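Local coordinates for protein ubiquitin conjugating enzyme (PDB 3WE5) that probably accepts activated ubiquitin as a thioester and passes it on toward target proteins, as an E2 ubiquitin-conjugating enzyme, at residues Arg27-Glu35 / Leu47-Trp56. Sequence-based numbering, arbitrary orientation.
Sequences RRLAKELRE and LVDASDFSKW
The indole of W56 reaches segment 27-35 of helix 24-39 with its benzo rim: CH2 lies 3.4 Å from L29 O, which sits at the ring edge in its plane, as does F53 CD1. A50 CB rests over one face, offset toward the rim, and L29 CD2 over the opposite face; E32 CB comes in at the edge. This is the packing of the N-terminal helix of the UBC fold on the first hairpin of its antiparallel sheet, strands 45-49 and 55-61; its side-chain contacts are apolar, and L29 O and F53 O meet carbon across it. The F53 ring is approached obliquely, its CD1 3.6 Å from L29 CB and its CE1 3.7 Å from A30 CA. L33 divides its branches, its CG anti to the backbone N (chi1 -176°): CD1 is sent toward A50 CB at 3.6 Å and L47 CD2 at 3.7 Å, CD2 toward F53 CE1. The backbone sets its CB beside W56 CH2. F79 adds an edge-to-face ring contact to W56. On the helix, R28 grips E32 side-on, NE and NH2 both donating to OE2 from one face of the carboxylate; OE2 also pairs with Y83 OH, and OE1 with V127 N, linking the helix to the Y83 loop and the start of helix 127-140. The turn is shaped by D52, whose OD1 accepts from S54 N, an Asx turn, and from K55 N. W56 NE1 helps to fix the rotation of the indole by donating to D52 O over 2.8 Å, in the carbonyl plane and 3° from the ring plane.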
ATOM      1  N   ARG A  27     -21.371 -21.284 -20.391  1.00 13.04           N
ATOM      2  CA  ARG A  27     -22.430 -20.587 -21.106  1.00  7.55           C
ATOM      3  C   ARG A  27     -22.510 -19.133 -20.643  1.00  9.12           C
ATOM      4  O   ARG A  27     -22.771 -18.268 -21.454  1.00 12.30           O
ATOM      5  CB  ARG A  27     -23.781 -21.295 -20.945  1.00 10.24           C
ATOM      6  CG  ARG A  27     -23.824 -22.637 -21.715  1.00 14.57           C
ATOM      7  CD  ARG A  27     -25.195 -23.259 -21.623  1.00 16.58           C
ATOM      8  NE  ARG A  27     -26.212 -22.451 -22.306  1.00 23.97           N
ATOM      9  CZ  ARG A  27     -26.501 -22.509 -23.610  1.00 35.86           C
ATOM     10  NH1 ARG A  27     -25.856 -23.347 -24.429  1.00 22.25           N
ATOM     11  NH2 ARG A  27     -27.452 -21.722 -24.105  1.00 34.11           N
ATOM     12  N   ARG A  28     -22.272 -18.889 -19.358  1.00  8.46           N
ATOM     13  CA  ARG A  28     -22.273 -17.518 -18.839  1.00  9.24           C
ATOM     14  C   ARG A  28     -21.129 -16.751 -19.508  1.00 11.66           C
ATOM     15  O   ARG A  28     -21.294 -15.613 -19.961  1.00 11.26           O
ATOM     16  CB  ARG A  28     -22.074 -17.550 -17.320  1.00 13.69           C
ATOM     17  CG  ARG A  28     -21.564 -16.229 -16.656  1.00 12.80           C
ATOM     18  CD  ARG A  28     -22.605 -15.072 -16.710  1.00 14.00           C
ATOM     19  NE  ARG A  28     -21.953 -13.882 -16.192  1.00 13.58           N
ATOM     20  CZ  ARG A  28     -22.210 -13.259 -15.040  1.00 16.81           C
ATOM     21  NH1 ARG A  28     -23.234 -13.603 -14.278  1.00 15.03           N
ATOM     22  NH2 ARG A  28     -21.444 -12.234 -14.673  1.00 15.92           N
ATOM     23  N   LEU A  29     -19.973 -17.387 -19.606  1.00 12.23           N
ATOM     24  CA  LEU A  29     -18.838 -16.731 -20.259  1.00 11.97           C
ATOM     25  C   LEU A  29     -19.067 -16.524 -21.740  1.00 12.94           C
ATOM     26  O   LEU A  29     -18.643 -15.485 -22.284  1.00 10.58           O
ATOM     27  CB  LEU A  29     -17.521 -17.486 -19.988  1.00 12.84           C
ATOM     28  CG  LEU A  29     -17.067 -17.239 -18.542  1.00 13.34           C
ATOM     29  CD1 LEU A  29     -16.096 -18.335 -18.108  1.00 15.82           C
ATOM     30  CD2 LEU A  29     -16.417 -15.855 -18.393  1.00 15.15           C
ATOM     31  N   ALA A  30     -19.742 -17.466 -22.411  1.00  9.31           N
ATOM     32  CA  ALA A  30     -20.097 -17.295 -23.812  1.00  9.25           C
ATOM     33  C   ALA A  30     -21.000 -16.104 -24.001  1.00 14.26           C
ATOM     34  O   ALA A  30     -20.887 -15.398 -24.995  1.00 10.74           O
ATOM     35  CB  ALA A  30     -20.790 -18.510 -24.380  1.00 11.37           C
ATOM     36  N   LYS A  31     -21.920 -15.905 -23.060  1.00 11.56           N
ATOM     37  CA  LYS A  31     -22.828 -14.769 -23.180  1.00 11.20           C
ATOM     38  C   LYS A  31     -22.061 -13.467 -22.992  1.00 14.10           C
ATOM     39  O   LYS A  31     -22.315 -12.499 -23.711  1.00 13.74           O
ATOM     40  CB  LYS A  31     -24.023 -14.867 -22.207  1.00 13.87           C
ATOM     41  CG  LYS A  31     -24.954 -13.659 -22.370  1.00 19.36           C
ATOM     42  CD  LYS A  31     -26.403 -13.954 -22.100  1.00 38.57           C
ATOM     43  CE  LYS A  31     -27.255 -12.750 -22.531  1.00 42.90           C
ATOM     44  NZ  LYS A  31     -26.773 -11.501 -21.886  1.00 49.99           N
ATOM     45  N   GLU A  32     -21.120 -13.431 -22.054  1.00 13.12           N
ATOM     46  CA  GLU A  32     -20.325 -12.213 -21.870  1.00 10.12           C
ATOM     47  C   GLU A  32     -19.520 -11.936 -23.121  1.00  9.84           C
ATOM     48  O   GLU A  32     -19.359 -10.775 -23.513  1.00 12.41           O
ATOM     49  CB  GLU A  32     -19.406 -12.322 -20.659  1.00 10.73           C
ATOM     50  CG  GLU A  32     -20.144 -12.443 -19.310  1.00 11.33           C
ATOM     51  CD  GLU A  32     -19.278 -12.091 -18.113  1.00 13.23           C
ATOM     52  OE1 GLU A  32     -18.349 -11.222 -18.173  1.00 12.46           O
ATOM     53  OE2 GLU A  32     -19.464 -12.717 -17.042  1.00 18.58           O
ATOM     54  N   LEU A  33     -18.994 -12.988 -23.743  1.00  9.60           N
ATOM     55  CA  LEU A  33     -18.208 -12.807 -24.962  1.00 11.87           C
ATOM     56  C   LEU A  33     -19.077 -12.311 -26.099  1.00 11.31           C
ATOM     57  O   LEU A  33     -18.634 -11.470 -26.895  1.00 12.59           O
ATOM     58  CB  LEU A  33     -17.524 -14.119 -25.383  1.00 11.22           C
ATOM     59  CG  LEU A  33     -16.588 -14.029 -26.585  1.00 14.26           C
ATOM     60  CD1 LEU A  33     -15.445 -13.107 -26.241  1.00 16.28           C
ATOM     61  CD2 LEU A  33     -16.040 -15.440 -26.912  1.00 16.18           C
ATOM     62  N   ARG A  34     -20.294 -12.852 -26.218  1.00 12.21           N
ATOM     63  CA  ARG A  34     -21.260 -12.410 -27.218  1.00 12.59           C
ATOM     64  C   ARG A  34     -21.532 -10.921 -27.039  1.00 13.29           C
ATOM     65  O   ARG A  34     -21.558 -10.166 -28.024  1.00 12.97           O
ATOM     66  CB  ARG A  34     -22.562 -13.201 -27.047  1.00 11.69           C
ATOM     67  CG  ARG A  34     -23.693 -12.898 -28.014  1.00 13.70           C
ATOM     68  CD  ARG A  34     -24.893 -13.851 -27.716  1.00 16.59           C
ATOM     69  NE  ARG A  34     -24.533 -15.242 -28.022  1.00 23.21           N
ATOM     70  CZ  ARG A  34     -24.436 -16.250 -27.141  1.00 37.76           C
ATOM     71  NH1 ARG A  34     -24.683 -16.097 -25.836  1.00 22.47           N
ATOM     72  NH2 ARG A  34     -24.085 -17.448 -27.581  1.00 32.59           N
ATOM     73  N   GLU A  35     -21.712 -10.502 -25.792  1.00 12.00           N
ATOM     74  CA  GLU A  35     -21.987  -9.080 -25.529  1.00 12.59           C
ATOM     75  C   GLU A  35     -20.797  -8.180 -25.838  1.00 14.83           C
ATOM     76  O   GLU A  35     -20.991  -7.083 -26.364  1.00 17.58           O
ATOM     77  CB  GLU A  35     -22.526  -8.868 -24.118  1.00 15.93           C
ATOM     78  CG  GLU A  35     -23.842  -9.624 -23.846  1.00 22.53           C
ATOM     79  CD  GLU A  35     -24.963  -9.307 -24.832  1.00 41.43           C
ATOM     80  OE1 GLU A  35     -25.091  -8.134 -25.250  1.00 61.61           O
ATOM     81  OE2 GLU A  35     -25.727 -10.235 -25.185  1.00 58.18           O
ATOM     82  N   LEU A  47     -10.403  -6.194 -26.033  1.00 13.88           N
ATOM     83  CA  LEU A  47     -10.264  -7.669 -25.963  1.00 11.31           C
ATOM     84  C   LEU A  47      -9.209  -8.130 -26.956  1.00 12.44           C
ATOM     85  O   LEU A  47      -9.314  -7.824 -28.153  1.00 15.63           O
ATOM     86  CB  LEU A  47     -11.614  -8.337 -26.255  1.00 10.43           C
ATOM     87  CG  LEU A  47     -11.570  -9.879 -26.294  1.00 13.41           C
ATOM     88  CD1 LEU A  47     -11.245 -10.396 -24.914  1.00 14.28           C
ATOM     89  CD2 LEU A  47     -12.908 -10.408 -26.742  1.00 13.09           C
ATOM     90  N   VAL A  48      -8.182  -8.817 -26.443  1.00 10.56           N
ATOM     91  CA  VAL A  48      -7.035  -9.313 -27.227  1.00 10.58           C
ATOM     92  C   VAL A  48      -7.129 -10.817 -27.497  1.00 15.21           C
ATOM     93  O   VAL A  48      -6.770 -11.276 -28.579  1.00 17.04           O
ATOM     94  CB  VAL A  48      -5.714  -8.936 -26.521  1.00 16.56           C
ATOM     95  CG1 VAL A  48      -4.528  -9.709 -27.088  1.00 20.77           C
ATOM     96  CG2 VAL A  48      -5.497  -7.433 -26.663  1.00 25.99           C
ATOM     97  N   ASP A  49      -7.656 -11.573 -26.548  1.00 14.13           N
ATOM     98  CA  ASP A  49      -7.741 -13.021 -26.749  1.00 11.74           C
ATOM     99  C   ASP A  49      -8.836 -13.587 -25.853  1.00 10.33           C
ATOM    100  O   ASP A  49      -8.904 -13.269 -24.656  1.00 11.42           O
ATOM    101  CB  ASP A  49      -6.404 -13.669 -26.394  1.00 13.13           C
ATOM    102  CG  ASP A  49      -6.424 -15.164 -26.635  1.00 19.96           C
ATOM    103  OD1 ASP A  49      -7.062 -15.894 -25.831  1.00 19.16           O
ATOM    104  OD2 ASP A  49      -5.817 -15.601 -27.633  1.00 24.38           O
ATOM    105  N   ALA A  50      -9.736 -14.354 -26.455  1.00 11.84           N
ATOM    106  CA  ALA A  50     -10.749 -15.108 -25.711  1.00 11.46           C
ATOM    107  C   ALA A  50     -10.881 -16.465 -26.393  1.00 10.13           C
ATOM    108  O   ALA A  50     -11.942 -16.817 -26.929  1.00 11.91           O
ATOM    109  CB  ALA A  50     -12.077 -14.384 -25.702  1.00 11.96           C
ATOM    110  N   SER A  51      -9.775 -17.193 -26.400  1.00  9.71           N
ATOM    111  CA  SER A  51      -9.699 -18.387 -27.254  1.00 12.32           C
ATOM    112  C   SER A  51     -10.281 -19.632 -26.623  1.00 14.58           C
ATOM    113  O   SER A  51     -10.439 -20.662 -27.298  1.00 14.24           O
ATOM    114  CB  SER A  51      -8.260 -18.623 -27.661  1.00 16.71           C
ATOM    115  OG  SER A  51      -7.862 -17.569 -28.515  1.00 14.30           O
ATOM    116  N   ASP A  52     -10.615 -19.523 -25.342  1.00 13.63           N
ATOM    117  CA  ASP A  52     -11.361 -20.570 -24.642  1.00 12.88           C
ATOM    118  C   ASP A  52     -12.173 -19.887 -23.576  1.00 17.32           C
ATOM    119  O   ASP A  52     -12.269 -18.657 -23.571  1.00 13.90           O
ATOM    120  CB  ASP A  52     -10.418 -21.632 -24.008  1.00 15.60           C
ATOM    121  CG  ASP A  52      -9.411 -21.057 -22.993  1.00 22.19           C
ATOM    122  OD1 ASP A  52      -9.568 -19.944 -22.393  1.00 20.76           O
ATOM    123  OD2 ASP A  52      -8.395 -21.758 -22.775  1.00 29.12           O
ATOM    124  N   PHE A  53     -12.737 -20.663 -22.657  1.00 11.41           N
ATOM    125  CA  PHE A  53     -13.439 -20.058 -21.523  1.00 15.71           C
ATOM    126  C   PHE A  53     -12.738 -20.266 -20.179  1.00 18.13           C
ATOM    127  O   PHE A  53     -13.372 -20.308 -19.116  1.00 19.05           O
ATOM    128  CB  PHE A  53     -14.923 -20.471 -21.526  1.00 19.97           C
ATOM    129  CG  PHE A  53     -15.649 -20.013 -22.759  1.00 17.41           C
ATOM    130  CD1 PHE A  53     -15.878 -18.650 -22.960  1.00 17.03           C
ATOM    131  CD2 PHE A  53     -16.006 -20.903 -23.755  1.00 20.17           C
ATOM    132  CE1 PHE A  53     -16.514 -18.202 -24.095  1.00 16.41           C
ATOM    133  CE2 PHE A  53     -16.647 -20.459 -24.910  1.00 19.08           C
ATOM    134  CZ  PHE A  53     -16.895 -19.103 -25.088  1.00 20.53           C
ATOM    135  N   SER A  54     -11.414 -20.347 -20.238  1.00 15.53           N
ATOM    136  CA  SER A  54     -10.579 -20.482 -19.061  1.00 15.11           C
ATOM    137  C   SER A  54      -9.683 -19.275 -18.829  1.00 14.02           C
ATOM    138  O   SER A  54      -9.352 -18.950 -17.692  1.00 14.67           O
ATOM    139  CB  SER A  54      -9.705 -21.725 -19.176  1.00 22.61           C
ATOM    140  OG  SER A  54     -10.530 -22.871 -19.240  1.00 25.03           O
ATOM    141  N   LYS A  55      -9.237 -18.644 -19.914  1.00 14.21           N
ATOM    142  CA  LYS A  55      -8.321 -17.506 -19.787  1.00 11.32           C
ATOM    143  C   LYS A  55      -8.570 -16.504 -20.909  1.00 12.79           C
ATOM    144  O   LYS A  55      -8.515 -16.864 -22.085  1.00 13.85           O
ATOM    145  CB  LYS A  55      -6.844 -17.966 -19.821  1.00 14.25           C
ATOM    146  CG  LYS A  55      -5.845 -16.853 -19.504  1.00 19.23           C
ATOM    147  CD  LYS A  55      -4.413 -17.399 -19.342  1.00 24.37           C
ATOM    148  CE  LYS A  55      -3.886 -17.975 -20.640  1.00 40.61           C
ATOM    149  NZ  LYS A  55      -3.841 -16.945 -21.730  1.00 45.48           N
ATOM    150  N   TRP A  56      -8.800 -15.239 -20.531  1.00 11.20           N
ATOM    151  CA  TRP A  56      -8.949 -14.154 -21.504  1.00 10.27           C
ATOM    152  C   TRP A  56      -7.918 -13.060 -21.237  1.00 10.45           C
ATOM    153  O   TRP A  56      -7.461 -12.858 -20.105  1.00 10.47           O
ATOM    154  CB  TRP A  56     -10.350 -13.512 -21.398  1.00  9.65           C
ATOM    155  CG  TRP A  56     -11.525 -14.371 -21.792  1.00 10.25           C
ATOM    156  CD1 TRP A  56     -11.508 -15.662 -22.268  1.00 10.41           C
ATOM    157  CD2 TRP A  56     -12.895 -13.970 -21.751  1.00 12.40           C
ATOM    158  NE1 TRP A  56     -12.803 -16.089 -22.518  1.00 11.62           N
ATOM    159  CE2 TRP A  56     -13.671 -15.065 -22.210  1.00 12.04           C
ATOM    160  CE3 TRP A  56     -13.546 -12.782 -21.370  1.00 14.22           C
ATOM    161  CZ2 TRP A  56     -15.079 -15.018 -22.278  1.00 13.17           C
ATOM    162  CZ3 TRP A  56     -14.946 -12.736 -21.432  1.00 13.49           C
ATOM    163  CH2 TRP A  56     -15.700 -13.848 -21.904  1.00 15.24           C
TER